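Local coordinates for beta-N-acetylglucosaminidase-like protein Glycoside hydrolase family 20 (Flavobacterium johnsoniae, PDB 6YHH) that probably hydrolyses terminal N-acetylhexosamine residues from chitin-derived oligosaccharides, as a family 20 beta-N-acetylhexosaminidase of bacterial chitin breakdown, at residues T452-P457 against T545-Y550; L149-S154 against V160-R165; D461-P466 against A559-A564; P386-V391 against K536-N541. One frame throughout, in Å; residues are numbered along the deposited sequence.

Contact 1 of 4, residues T452-P457 against T545-Y550; sequences TELATP and TEYQMY
The thioether end of M549 lies against the backbone of E453: its CE comes to 3.6 Å from E453 O, and SD sits 4.0 Å from E453 CA. Beside it, the branch CD2 of L454 reaches Y547 at the root of its side chain, 4.0 Å from CB and 4.1 Å from CG, the two side chains crossing at about a right angle. Both contacts are van der Waals: a flexible, unbranched methionine can fold over a backbone, while a branched leucine can set one methyl against the start of the tyrosine side chain. M549 gets there by folding: CG stands opposite the carbonyl carbon (chi1 -63°), and further bends at chi2 and chi3 bring the methyl across to E453. With an alanine here, the sulfur and methyl would be gone and the E453 carbonyl and CA would probably lose their apolar cover from this loop. The type I turn from T452 to A455, which holds E453, belongs to the loop leaving strand 443-450 of the catalytic TIM barrel, on the side where the predicted proton donor E317 lies. The E453 carboxylate takes no part in this contact; its OE2 is hydrogen-bonded to a bound Tris molecule, consistent with a place in the substrate pocket. Farther out, T452 is fixed through OG1 to the carbonyl of D152. Y547 is anchored by its hydroxyl, which bonds to D659 and to R540, while its ring meets F553 and also F59 of the second subunit.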
loop_
_atom_site.group_PDB
_atom_site.type_symbol
_atom_site.label_atom_id
_atom_site.label_comp_id
_atom_site.label_asym_id
_atom_site.label_seq_id
_atom_site.Cartn_x
_atom_site.Cartn_y
_atom_site.Cartn_z
ATOM N N THR A 452 8.158 5.064 16.286
ATOM C CA THR A 452 8.409 5.343 14.852
ATOM C C THR A 452 9.437 6.400 14.511
ATOM O O THR A 452 9.454 6.866 13.364
ATOM C CB THR A 452 7.088 5.581 14.123
ATOM O OG1 THR A 452 6.377 6.701 14.693
ATOM C CG2 THR A 452 6.217 4.387 14.108
ATOM N N GLU A 453 10.414 6.632 15.391
ATOM C CA GLU A 453 11.545 7.478 15.022
ATOM C C GLU A 453 12.158 7.077 13.703
ATOM O O GLU A 453 12.529 7.963 12.884
ATOM C CB GLU A 453 12.642 7.434 16.035
ATOM C CG GLU A 453 12.330 8.053 17.404
ATOM C CD GLU A 453 11.668 7.213 18.430
ATOM O OE1 GLU A 453 11.023 6.183 18.074
ATOM O OE2 GLU A 453 11.868 7.572 19.638
ATOM N N LEU A 454 12.328 5.745 13.492
ATOM C CA LEU A 454 13.045 5.230 12.392
ATOM C C LEU A 454 12.208 4.331 11.453
ATOM O O LEU A 454 12.757 3.425 10.828
ATOM C CB LEU A 454 14.291 4.450 12.861
ATOM C CG LEU A 454 15.239 5.221 13.800
ATOM C CD1 LEU A 454 16.406 4.341 14.362
ATOM C CD2 LEU A 454 15.775 6.528 13.138
ATOM N N ALA A 455 10.915 4.577 11.408
ATOM C CA ALA A 455 10.007 3.831 10.519
ATOM C C ALA A 455 9.022 4.774 9.877
ATOM O O ALA A 455 8.200 5.371 10.544
ATOM C CB ALA A 455 9.314 2.752 11.264
ATOM N N THR A 456 9.034 4.782 8.568
ATOM C CA THR A 456 8.061 5.552 7.768
ATOM C C THR A 456 6.869 4.685 7.513
ATOM O O THR A 456 6.897 3.495 7.789
ATOM C CB THR A 456 8.695 5.899 6.422
ATOM O OG1 THR A 456 9.098 4.658 5.793
ATOM C CG2 THR A 456 9.928 6.813 6.615
ATOM N N PRO A 457 5.829 5.252 6.922
ATOM C CA PRO A 457 4.717 4.354 6.500
ATOM C C PRO A 457 5.154 3.266 5.566
ATOM O O PRO A 457 4.515 2.210 5.529
ATOM C CB PRO A 457 3.775 5.308 5.757
ATOM C CG PRO A 457 4.043 6.589 6.459
ATOM C CD PRO A 457 5.488 6.678 6.765
ATOM N N THR A 545 20.355 12.472 16.569
ATOM C CA THR A 545 20.599 13.583 15.674
ATOM C C THR A 545 21.066 13.157 14.284
ATOM O O THR A 545 21.252 14.022 13.412
ATOM C CB THR A 545 21.598 14.567 16.293
ATOM O OG1 THR A 545 22.818 13.864 16.529
ATOM C CG2 THR A 545 20.965 15.081 17.625
ATOM N N GLU A 546 21.306 11.875 14.056
ATOM C CA GLU A 546 21.722 11.416 12.743
ATOM C C GLU A 546 20.616 11.310 11.725
ATOM O O GLU A 546 20.885 11.368 10.479
ATOM C CB GLU A 546 22.434 10.062 12.854
ATOM C CG GLU A 546 23.748 10.205 13.631
ATOM C CD GLU A 546 24.570 8.939 13.649
ATOM O OE1 GLU A 546 24.034 7.855 13.751
ATOM O OE2 GLU A 546 25.850 8.960 13.514
ATOM N N TYR A 547 19.388 11.057 12.217
ATOM C CA TYR A 547 18.205 11.031 11.338
ATOM C C TYR A 547 17.167 11.959 11.969
ATOM O O TYR A 547 16.891 11.865 13.166
ATOM C CB TYR A 547 17.571 9.684 11.351
ATOM C CG TYR A 547 18.395 8.510 10.737
ATOM C CD1 TYR A 547 19.436 7.910 11.431
ATOM C CD2 TYR A 547 18.133 8.057 9.484
ATOM C CE1 TYR A 547 20.162 6.866 10.902
ATOM C CE2 TYR A 547 18.864 7.014 8.938
ATOM C CZ TYR A 547 19.843 6.404 9.633
ATOM O OH TYR A 547 20.519 5.270 9.103
ATOM N N GLN A 548 16.561 12.776 11.134
ATOM C CA GLN A 548 15.428 13.539 11.502
ATOM C C GLN A 548 14.150 12.836 11.093
ATOM O O GLN A 548 14.156 11.867 10.371
ATOM C CB GLN A 548 15.472 14.907 10.778
ATOM C CG GLN A 548 16.490 15.843 11.453
ATOM C CD GLN A 548 17.906 15.382 11.315
ATOM O OE1 GLN A 548 18.408 15.165 10.189
ATOM N NE2 GLN A 548 18.527 15.094 12.428
ATOM N N MET A 549 13.006 13.412 11.493
ATOM C CA MET A 549 11.720 12.806 11.208
ATOM C C MET A 549 11.319 12.995 9.691
ATOM O O MET A 549 10.256 12.570 9.316
ATOM C CB MET A 549 10.631 13.318 12.128
ATOM C CG MET A 549 10.796 13.031 13.641
ATOM S SD MET A 549 11.046 11.306 13.999
ATOM C CE MET A 549 12.810 11.264 14.281
ATOM N N TYR A 550 12.139 13.727 8.948
ATOM C CA TYR A 550 11.989 13.871 7.511
ATOM C C TYR A 550 13.190 13.306 6.693
ATOM O O TYR A 550 13.270 13.538 5.467
ATOM C CB TYR A 550 11.677 15.339 7.116
ATOM C CG TYR A 550 12.642 16.293 7.693
ATOM C CD1 TYR A 550 13.930 16.480 7.185
ATOM C CD2 TYR A 550 12.304 17.003 8.868
ATOM C CE1 TYR A 550 14.842 17.378 7.761
ATOM C CE2 TYR A 550 13.232 17.829 9.474
ATOM C CZ TYR A 550 14.459 18.043 8.920
ATOM O OH TYR A 550 15.303 18.928 9.553
#

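Contact 2 of 4, residues L149-S154 against V160-R165; sequences LMLDAS and VDVVKR
L151 sends CD1 from the barrel strand into the side of helix 160-172, where two valines receive it. Taking the helix in order, V160 opens the first turn, its carbonyl accepting from K164 N at 2.9 Å. D161 comes next, on a side of the helix that does not meet L151; its OD2 meets R165 NH2 at 3.2 Å in a salt bridge between residues one helical turn apart, weak as a hydrogen bond, with the carboxylate oxygen at the edge of the guanidinium and in its plane. The V162 side chain sets out toward the strand and offers CG1 to L151 CD1 at 4.5 Å, a loose touch. V163 follows with the closer approach, its CG2 standing 4.2 Å from the same CD1. The extended L151 side chain, with CG anti to the backbone N (chi1 -179°), carries that methyl outward to the helix. Branched valines suit the helix side here, since they offer methyls near the backbone while the longer leucine reaches across from the strand. R165 lays one guanidinium face over V162 CA, and its NE forms a salt bridge with D461. On the strand side, D152 OD1 accepts from S154 N at 2.9 Å, an Asx turn as the strand ends. The contact belongs to the beta-alpha-beta unit of strand 146-152, helix 160-172 and strand 177-184 in the TIM barrel: L151 also touches F178 on the next strand, and V163 packs on I216 of helix 210-222.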
loop_
_atom_site.group_PDB
_atom_site.type_symbol
_atom_site.label_atom_id
_atom_site.label_comp_id
_atom_site.label_asym_id
_atom_site.label_seq_id
_atom_site.Cartn_x
_atom_site.Cartn_y
_atom_site.Cartn_z
ATOM N N LEU A 149 -0.715 -4.213 20.364
ATOM C CA LEU A 149 0.317 -3.456 19.614
ATOM C C LEU A 149 0.060 -1.975 19.868
ATOM O O LEU A 149 -1.070 -1.530 19.678
ATOM C CB LEU A 149 0.222 -3.665 18.065
ATOM C CG LEU A 149 1.216 -2.902 17.191
ATOM C CD1 LEU A 149 2.667 -3.274 17.392
ATOM C CD2 LEU A 149 0.818 -3.083 15.705
ATOM N N MET A 150 1.135 -1.252 20.190
ATOM C CA MET A 150 1.148 0.197 20.235
ATOM C C MET A 150 1.691 0.728 18.906
ATOM O O MET A 150 2.765 0.336 18.496
ATOM C CB MET A 150 1.973 0.742 21.360
ATOM C CG MET A 150 1.748 2.229 21.539
ATOM S SD MET A 150 3.118 3.065 22.338
ATOM C CE MET A 150 4.136 3.025 20.855
ATOM N N LEU A 151 0.972 1.645 18.287
ATOM C CA LEU A 151 1.472 2.378 17.072
ATOM C C LEU A 151 1.748 3.840 17.400
ATOM O O LEU A 151 0.859 4.537 17.937
ATOM C CB LEU A 151 0.448 2.318 15.951
ATOM C CG LEU A 151 0.776 2.995 14.594
ATOM C CD1 LEU A 151 0.080 2.260 13.413
ATOM C CD2 LEU A 151 0.383 4.449 14.589
ATOM N N ASP A 152 2.993 4.247 17.231
ATOM C CA ASP A 152 3.438 5.681 17.419
ATOM C C ASP A 152 3.123 6.440 16.162
ATOM O O ASP A 152 3.748 6.230 15.088
ATOM C CB ASP A 152 4.917 5.660 17.732
ATOM C CG ASP A 152 5.574 7.000 17.832
ATOM O OD1 ASP A 152 4.926 8.086 17.653
ATOM O OD2 ASP A 152 6.819 6.984 18.047
ATOM N N ALA A 153 2.086 7.281 16.229
ATOM C CA ALA A 153 1.726 8.082 15.070
ATOM C C ALA A 153 2.365 9.493 15.105
ATOM O O ALA A 153 2.173 10.302 14.193
ATOM C CB ALA A 153 0.210 8.208 14.994
ATOM N N SER A 154 3.164 9.777 16.139
ATOM C CA SER A 154 3.760 11.098 16.288
ATOM C C SER A 154 5.141 11.221 15.561
ATOM O O SER A 154 5.381 12.179 14.837
ATOM C CB SER A 154 3.926 11.451 17.789
ATOM O OG SER A 154 4.610 12.676 17.962
ATOM N N VAL A 160 -4.148 6.476 7.577
ATOM C CA VAL A 160 -5.272 5.579 7.792
ATOM C C VAL A 160 -5.019 4.220 7.218
ATOM O O VAL A 160 -5.350 3.195 7.875
ATOM C CB VAL A 160 -6.552 6.209 7.232
ATOM C CG1 VAL A 160 -7.643 5.176 7.107
ATOM C CG2 VAL A 160 -6.947 7.410 8.052
ATOM N N ASP A 161 -4.453 4.112 5.996
ATOM C CA ASP A 161 -4.256 2.785 5.401
ATOM C C ASP A 161 -3.329 1.876 6.227
ATOM O O ASP A 161 -3.507 0.653 6.280
ATOM C CB ASP A 161 -3.783 2.839 3.936
ATOM C CG ASP A 161 -2.456 3.561 3.755
ATOM O OD1 ASP A 161 -2.343 4.670 4.139
ATOM O OD2 ASP A 161 -1.570 2.964 3.145
ATOM N N VAL A 162 -2.296 2.486 6.814
ATOM C CA VAL A 162 -1.370 1.713 7.641
ATOM C C VAL A 162 -2.088 1.184 8.859
ATOM O O VAL A 162 -1.942 -0.004 9.234
ATOM C CB VAL A 162 -0.205 2.582 8.135
ATOM C CG1 VAL A 162 0.726 1.783 9.034
ATOM C CG2 VAL A 162 0.632 3.139 6.938
ATOM N N VAL A 163 -2.908 2.024 9.489
ATOM C CA VAL A 163 -3.612 1.646 10.715
ATOM C C VAL A 163 -4.584 0.502 10.392
ATOM O O VAL A 163 -4.621 -0.523 11.113
ATOM C CB VAL A 163 -4.365 2.869 11.281
ATOM C CG1 VAL A 163 -5.259 2.447 12.447
ATOM C CG2 VAL A 163 -3.387 3.956 11.698
ATOM N N LYS A 164 -5.356 0.637 9.309
ATOM C CA LYS A 164 -6.332 -0.362 8.949
ATOM C C LYS A 164 -5.690 -1.727 8.685
ATOM O O LYS A 164 -6.144 -2.749 9.227
ATOM C CB LYS A 164 -7.193 0.054 7.764
ATOM C CG LYS A 164 -8.202 1.143 8.069
ATOM C CD LYS A 164 -9.001 1.497 6.852
ATOM C CE LYS A 164 -10.132 2.423 7.166
ATOM N NZ LYS A 164 -11.084 2.645 6.003
ATOM N N ARG A 165 -4.634 -1.781 7.875
ATOM C CA ARG A 165 -4.107 -3.109 7.565
ATOM C C ARG A 165 -3.485 -3.715 8.801
ATOM O O ARG A 165 -3.414 -4.987 8.954
ATOM C CB ARG A 165 -3.139 -3.124 6.405
ATOM C CG ARG A 165 -1.856 -2.327 6.558
ATOM C CD ARG A 165 -1.012 -2.356 5.307
ATOM N NE ARG A 165 0.252 -1.669 5.450
ATOM C CZ ARG A 165 0.540 -0.443 4.981
ATOM N NH1 ARG A 165 1.703 0.102 5.200
ATOM N NH2 ARG A 165 -0.384 0.245 4.296
#

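Contact 3 of 4, residues D461-P466 against A559-A564; sequences DSRVWP and ACTPDA
R463 and T561 pass each other obliquely, the guanidinium end of the arginine meeting the backbone just before the threonine. The R463 side chain leaves its backbone away from the other segment, but a bend at chi2 (55°) turns the chain back so that NH1 reaches C560 O at 2.9 Å. The bond is far from straight, with an N-H...O angle of 131°, and the carbonyl oxygen lies 31° out of the guanidinium plane. NH2 adds a weak second bond to the same oxygen at 3.3 Å. NH1 also gives to S462 OG at 3.1 Å, which helps fix the rotation of the group; S462 OG is itself bonded to T459 O. An arginine suits the place because one long side chain brings several N-H donors to a backbone carbonyl and a serine hydroxyl at once. It joins helix 460-464, beyond the last strand of the catalytic barrel, to the loop between helices 556-559 and 565-579 in the C-terminal region. Replacing R463 with a leucine would probably leave C560 O without these donors and S462 OG without one of its partners. T561 sets its methyl CG2 beside these groups, 3.7 Å from S462 O and 4.0 Å from R463 NH1. Outside the pair, R463 NH2 bonds to A557 O.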
loop_
_atom_site.group_PDB
_atom_site.type_symbol
_atom_site.label_atom_id
_atom_site.label_comp_id
_atom_site.label_asym_id
_atom_site.label_seq_id
_atom_site.Cartn_x
_atom_site.Cartn_y
_atom_site.Cartn_z
ATOM N N ASP A 461 5.642 -1.762 8.380
ATOM C CA ASP A 461 5.290 -3.188 8.460
ATOM C C ASP A 461 6.538 -4.119 8.524
ATOM O O ASP A 461 6.493 -5.143 9.263
ATOM C CB ASP A 461 4.412 -3.609 7.300
ATOM C CG ASP A 461 3.066 -2.971 7.284
ATOM O OD1 ASP A 461 2.684 -2.388 8.271
ATOM O OD2 ASP A 461 2.380 -3.119 6.203
ATOM N N SER A 462 7.653 -3.727 7.864
ATOM C CA SER A 462 8.862 -4.512 7.925
ATOM C C SER A 462 9.458 -4.564 9.328
ATOM O O SER A 462 10.258 -5.477 9.665
ATOM C CB SER A 462 9.936 -3.993 6.961
ATOM O OG SER A 462 10.526 -2.805 7.353
ATOM N N ARG A 463 9.193 -3.543 10.101
ATOM C CA ARG A 463 9.636 -3.517 11.519
ATOM C C ARG A 463 8.671 -4.328 12.412
ATOM O O ARG A 463 9.085 -5.109 13.305
ATOM C CB ARG A 463 9.782 -2.049 11.981
ATOM C CG ARG A 463 11.164 -1.468 11.648
ATOM C CD ARG A 463 11.605 -1.551 10.201
ATOM N NE ARG A 463 13.007 -1.145 10.065
ATOM C CZ ARG A 463 13.868 -1.732 9.219
ATOM N NH1 ARG A 463 13.446 -2.599 8.290
ATOM N NH2 ARG A 463 15.172 -1.362 9.246
ATOM N N VAL A 464 7.372 -4.141 12.231
ATOM C CA VAL A 464 6.366 -4.812 13.095
ATOM C C VAL A 464 6.293 -6.313 12.851
ATOM O O VAL A 464 6.213 -7.073 13.817
ATOM C CB VAL A 464 4.986 -4.150 12.950
ATOM C CG1 VAL A 464 3.943 -4.814 13.827
ATOM C CG2 VAL A 464 5.138 -2.703 13.351
ATOM N N TRP A 465 6.315 -6.718 11.597
ATOM C CA TRP A 465 6.034 -8.116 11.148
ATOM C C TRP A 465 7.248 -8.684 10.491
ATOM O O TRP A 465 7.914 -7.987 9.688
ATOM C CB TRP A 465 4.849 -8.114 10.171
ATOM C CG TRP A 465 3.627 -7.404 10.765
ATOM C CD1 TRP A 465 3.142 -6.128 10.459
ATOM C CD2 TRP A 465 2.775 -7.901 11.818
ATOM N NE1 TRP A 465 2.070 -5.836 11.286
ATOM C CE2 TRP A 465 1.829 -6.911 12.113
ATOM C CE3 TRP A 465 2.774 -9.105 12.598
ATOM C CZ2 TRP A 465 0.901 -7.054 13.122
ATOM C CZ3 TRP A 465 1.814 -9.261 13.575
ATOM C CH2 TRP A 465 0.886 -8.204 13.851
ATOM N N PRO A 466 7.576 -9.978 10.747
ATOM C CA PRO A 466 6.739 -10.906 11.468
ATOM C C PRO A 466 7.031 -11.038 12.952
ATOM O O PRO A 466 6.407 -11.889 13.630
ATOM C CB PRO A 466 7.042 -12.235 10.784
ATOM C CG PRO A 466 8.520 -12.094 10.486
ATOM C CD PRO A 466 8.692 -10.638 10.085
ATOM N N ALA A 559 16.000 -1.789 4.164
ATOM C CA ALA A 559 15.681 -3.080 3.565
ATOM C C ALA A 559 16.084 -4.266 4.367
ATOM O O ALA A 559 15.617 -5.379 4.123
ATOM C CB ALA A 559 16.394 -3.149 2.187
ATOM N N CYS A 560 16.871 -4.039 5.429
ATOM C CA CYS A 560 17.307 -5.130 6.283
ATOM C C CYS A 560 16.459 -5.298 7.561
ATOM O O CYS A 560 15.787 -4.326 8.041
ATOM C CB CYS A 560 18.778 -4.955 6.705
ATOM S SG CYS A 560 19.927 -4.999 5.327
ATOM N N THR A 561 16.465 -6.559 8.063
ATOM C CA THR A 561 15.711 -6.895 9.255
ATOM C C THR A 561 16.521 -7.774 10.161
ATOM O O THR A 561 17.458 -8.385 9.680
ATOM C CB THR A 561 14.389 -7.595 8.857
ATOM O OG1 THR A 561 14.648 -8.559 7.818
ATOM C CG2 THR A 561 13.455 -6.578 8.246
ATOM N N PRO A 562 16.151 -7.941 11.453
ATOM C CA PRO A 562 16.828 -8.959 12.297
ATOM C C PRO A 562 16.533 -10.373 11.828
ATOM O O PRO A 562 15.738 -10.579 10.919
ATOM C CB PRO A 562 16.202 -8.773 13.689
ATOM C CG PRO A 562 15.223 -7.642 13.552
ATOM C CD PRO A 562 15.029 -7.304 12.143
ATOM N N ASP A 563 17.281 -11.319 12.374
ATOM C CA ASP A 563 17.128 -12.754 12.034
ATOM C C ASP A 563 17.328 -12.955 10.528
ATOM O O ASP A 563 16.550 -13.637 9.824
ATOM C CB ASP A 563 15.766 -13.280 12.529
ATOM C CG ASP A 563 15.607 -13.136 14.026
ATOM O OD1 ASP A 563 16.274 -13.872 14.750
ATOM O OD2 ASP A 563 14.850 -12.185 14.442
ATOM N N ALA A 564 18.381 -12.336 9.997
ATOM C CA ALA A 564 18.616 -12.434 8.550
ATOM C C ALA A 564 18.704 -13.908 8.114
ATOM O O ALA A 564 19.458 -14.676 8.724
ATOM C CB ALA A 564 19.942 -11.733 8.257
#

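Contact 4 of 4, residues P386-V391 against K536-N541; sequences PNEGMV and KGYTRN
The Y538 ring and the N387 amide stand almost perpendicular, their planes 82° apart, and N387 ND2 approaches the ring obliquely, 4.0 Å from Y538 CE2. At the ring's edge, in its plane, sits a water hydrogen-bonded to the tyrosine hydroxyl, Y538 OH lying 3.0 Å from the water oxygen. The same water accepts from N387 ND2 at 3.0 Å and donates to E388 OE2 at 2.6 Å, so one molecule ties three side chains together. Direct contact is slight by comparison: E388 OE2 and Y538 OH are 4.5 Å apart, a distance that the water bridges. The N387 side chain starts toward Y538, and with CG opposite the carbonyl carbon (chi1 -65°) its amide reaches both ring and water. Asparagine suits this position because its amide nitrogen can serve two acceptors: beyond the water, ND2 also bonds to Y418 OH. Both segments are largely loop, 386-391 coming after barrel strand 379-382 while the loop of 536-541 comes after strand 532-534, and they meet at the surface near the pocket of the TIM-barrel catalytic domain. Here the E388 side chain comes within about 6 Å of that of the predicted proton donor E317, and Y538 OH is hydrogen-bonded to a bound Tris molecule, which may mark part of the substrate site. E388 has its other oxygen, OE1, held by the backbone N of G385, so each carboxylate oxygen has a partner. On the second loop, T539 OG1 bonds back to K536 O at 2.8 Å, a bond between the residues on either side of G537 and Y538, while the tyrosine side chain also packs on L416.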
loop_
_atom_site.group_PDB
_atom_site.type_symbol
_atom_site.label_atom_id
_atom_site.label_comp_id
_atom_site.label_asym_id
_atom_site.label_seq_id
_atom_site.Cartn_x
_atom_site.Cartn_y
_atom_site.Cartn_z
ATOM N N PRO A 386 16.683 -3.135 31.475
ATOM C CA PRO A 386 18.119 -2.853 31.449
ATOM C C PRO A 386 18.581 -1.658 30.628
ATOM O O PRO A 386 19.564 -1.040 30.957
ATOM C CB PRO A 386 18.736 -4.171 30.922
ATOM C CG PRO A 386 17.595 -4.828 30.163
ATOM C CD PRO A 386 16.370 -4.485 31.011
ATOM N N ASN A 387 17.871 -1.336 29.558
ATOM C CA ASN A 387 18.190 -0.116 28.790
ATOM C C ASN A 387 18.056 1.194 29.607
ATOM O O ASN A 387 18.647 2.210 29.238
ATOM C CB ASN A 387 17.321 0.004 27.535
ATOM C CG ASN A 387 17.560 -1.078 26.520
ATOM O OD1 ASN A 387 18.554 -1.830 26.564
ATOM N ND2 ASN A 387 16.630 -1.218 25.596
ATOM N N GLU A 388 17.295 1.163 30.683
ATOM C CA GLU A 388 17.042 2.294 31.627
ATOM C C GLU A 388 17.709 2.039 32.954
ATOM O O GLU A 388 17.451 2.731 33.932
ATOM C CB GLU A 388 15.512 2.453 31.777
ATOM C CG GLU A 388 14.749 2.789 30.509
ATOM C CD GLU A 388 14.648 1.712 29.454
ATOM O OE1 GLU A 388 14.369 0.522 29.818
ATOM O OE2 GLU A 388 14.757 2.066 28.235
ATOM N N GLY A 389 18.586 1.032 32.982
ATOM C CA GLY A 389 19.324 0.640 34.197
ATOM C C GLY A 389 18.566 -0.116 35.245
ATOM O O GLY A 389 18.994 -0.165 36.425
ATOM N N MET A 390 17.445 -0.714 34.843
ATOM C CA MET A 390 16.554 -1.437 35.742
ATOM C C MET A 390 16.587 -2.918 35.440
ATOM O O MET A 390 17.168 -3.343 34.455
ATOM C CB MET A 390 15.136 -0.959 35.522
ATOM C CG MET A 390 14.578 -0.132 36.649
ATOM S SD MET A 390 13.928 1.380 35.971
ATOM C CE MET A 390 15.389 2.303 36.472
ATOM N N VAL A 391 15.945 -3.697 36.298
ATOM C CA VAL A 391 15.811 -5.153 36.074
ATOM C C VAL A 391 14.536 -5.363 35.261
ATOM O O VAL A 391 13.486 -4.803 35.604
ATOM C CB VAL A 391 15.710 -5.915 37.404
ATOM C CG1 VAL A 391 15.270 -7.343 37.155
ATOM C CG2 VAL A 391 17.065 -5.857 38.207
ATOM N N LYS A 536 21.290 -2.328 16.289
ATOM C CA LYS A 536 20.291 -2.590 17.316
ATOM C C LYS A 536 20.335 -1.627 18.482
ATOM O O LYS A 536 21.395 -1.081 18.800
ATOM C CB LYS A 536 20.451 -4.027 17.844
ATOM C CG LYS A 536 20.240 -5.077 16.768
ATOM C CD LYS A 536 20.747 -6.474 17.177
ATOM C CE LYS A 536 20.291 -7.592 16.231
ATOM N NZ LYS A 536 20.842 -7.364 14.860
ATOM N N GLY A 537 19.222 -1.472 19.179
ATOM C CA GLY A 537 19.245 -0.678 20.399
ATOM C C GLY A 537 19.096 0.801 20.012
ATOM O O GLY A 537 18.179 1.167 19.238
ATOM N N TYR A 538 20.050 1.600 20.507
ATOM C CA TYR A 538 20.031 3.038 20.224
ATOM C C TYR A 538 21.300 3.445 19.471
ATOM O O TYR A 538 21.808 4.546 19.642
ATOM C CB TYR A 538 19.767 3.814 21.576
ATOM C CG TYR A 538 18.363 3.542 22.201
ATOM C CD1 TYR A 538 17.228 4.145 21.708
ATOM C CD2 TYR A 538 18.190 2.620 23.228
ATOM C CE1 TYR A 538 15.953 3.890 22.261
ATOM C CE2 TYR A 538 16.952 2.347 23.781
ATOM C CZ TYR A 538 15.798 2.948 23.262
ATOM O OH TYR A 538 14.482 2.670 23.816
ATOM N N THR A 539 21.813 2.547 18.570
ATOM C CA THR A 539 22.997 2.767 17.835
ATOM C C THR A 539 22.842 3.112 16.376
ATOM O O THR A 539 23.818 3.494 15.689
ATOM C CB THR A 539 23.943 1.552 17.983
ATOM O OG1 THR A 539 23.364 0.368 17.385
ATOM C CG2 THR A 539 24.200 1.277 19.441
ATOM N N ARG A 540 21.664 2.957 15.803
ATOM C CA ARG A 540 21.463 3.389 14.433
ATOM C C ARG A 540 21.448 4.917 14.304
ATOM O O ARG A 540 22.100 5.460 13.407
ATOM C CB ARG A 540 20.179 2.798 13.803
ATOM C CG ARG A 540 19.869 3.349 12.393
ATOM C CD ARG A 540 18.916 2.491 11.551
ATOM N NE ARG A 540 18.745 3.179 10.275
ATOM C CZ ARG A 540 17.767 3.014 9.397
ATOM N NH1 ARG A 540 16.872 2.069 9.551
ATOM N NH2 ARG A 540 17.729 3.692 8.283
ATOM N N ASN A 541 20.674 5.566 15.145
ATOM C CA ASN A 541 20.522 7.049 15.114
ATOM C C ASN A 541 21.249 7.565 16.334
ATOM O O ASN A 541 20.610 7.849 17.368
ATOM C CB ASN A 541 19.067 7.347 15.176
ATOM C CG ASN A 541 18.767 8.830 15.040
ATOM O OD1 ASN A 541 19.650 9.607 14.738
ATOM N ND2 ASN A 541 17.544 9.229 15.353
HETATM O O HOH W 1 14.346 0.659 26.053
#

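Overall arrangement
From the N terminus, contact 2 comes first and closes a short loop between the opening strand of the barrel and its helix, ending before any other contact begins. The other three close long loops and cross one another, because 386-391, 452-457 and 461-466 pair in the same order with 536-541, 545-550 and 559-564. Two barrel loops, after strands 379-382 and 443-450, and helix 460-464 are thereby tied to one continuous C-terminal region. Contacts 1 and 2 touch through T452 and D152, and contacts 2 and 3 through the salt bridge of R165 with D461. Y547 of contact 1 is hydrogen-bonded to N541 and R540 of contact 4; contacts 2 and 4 do not touch.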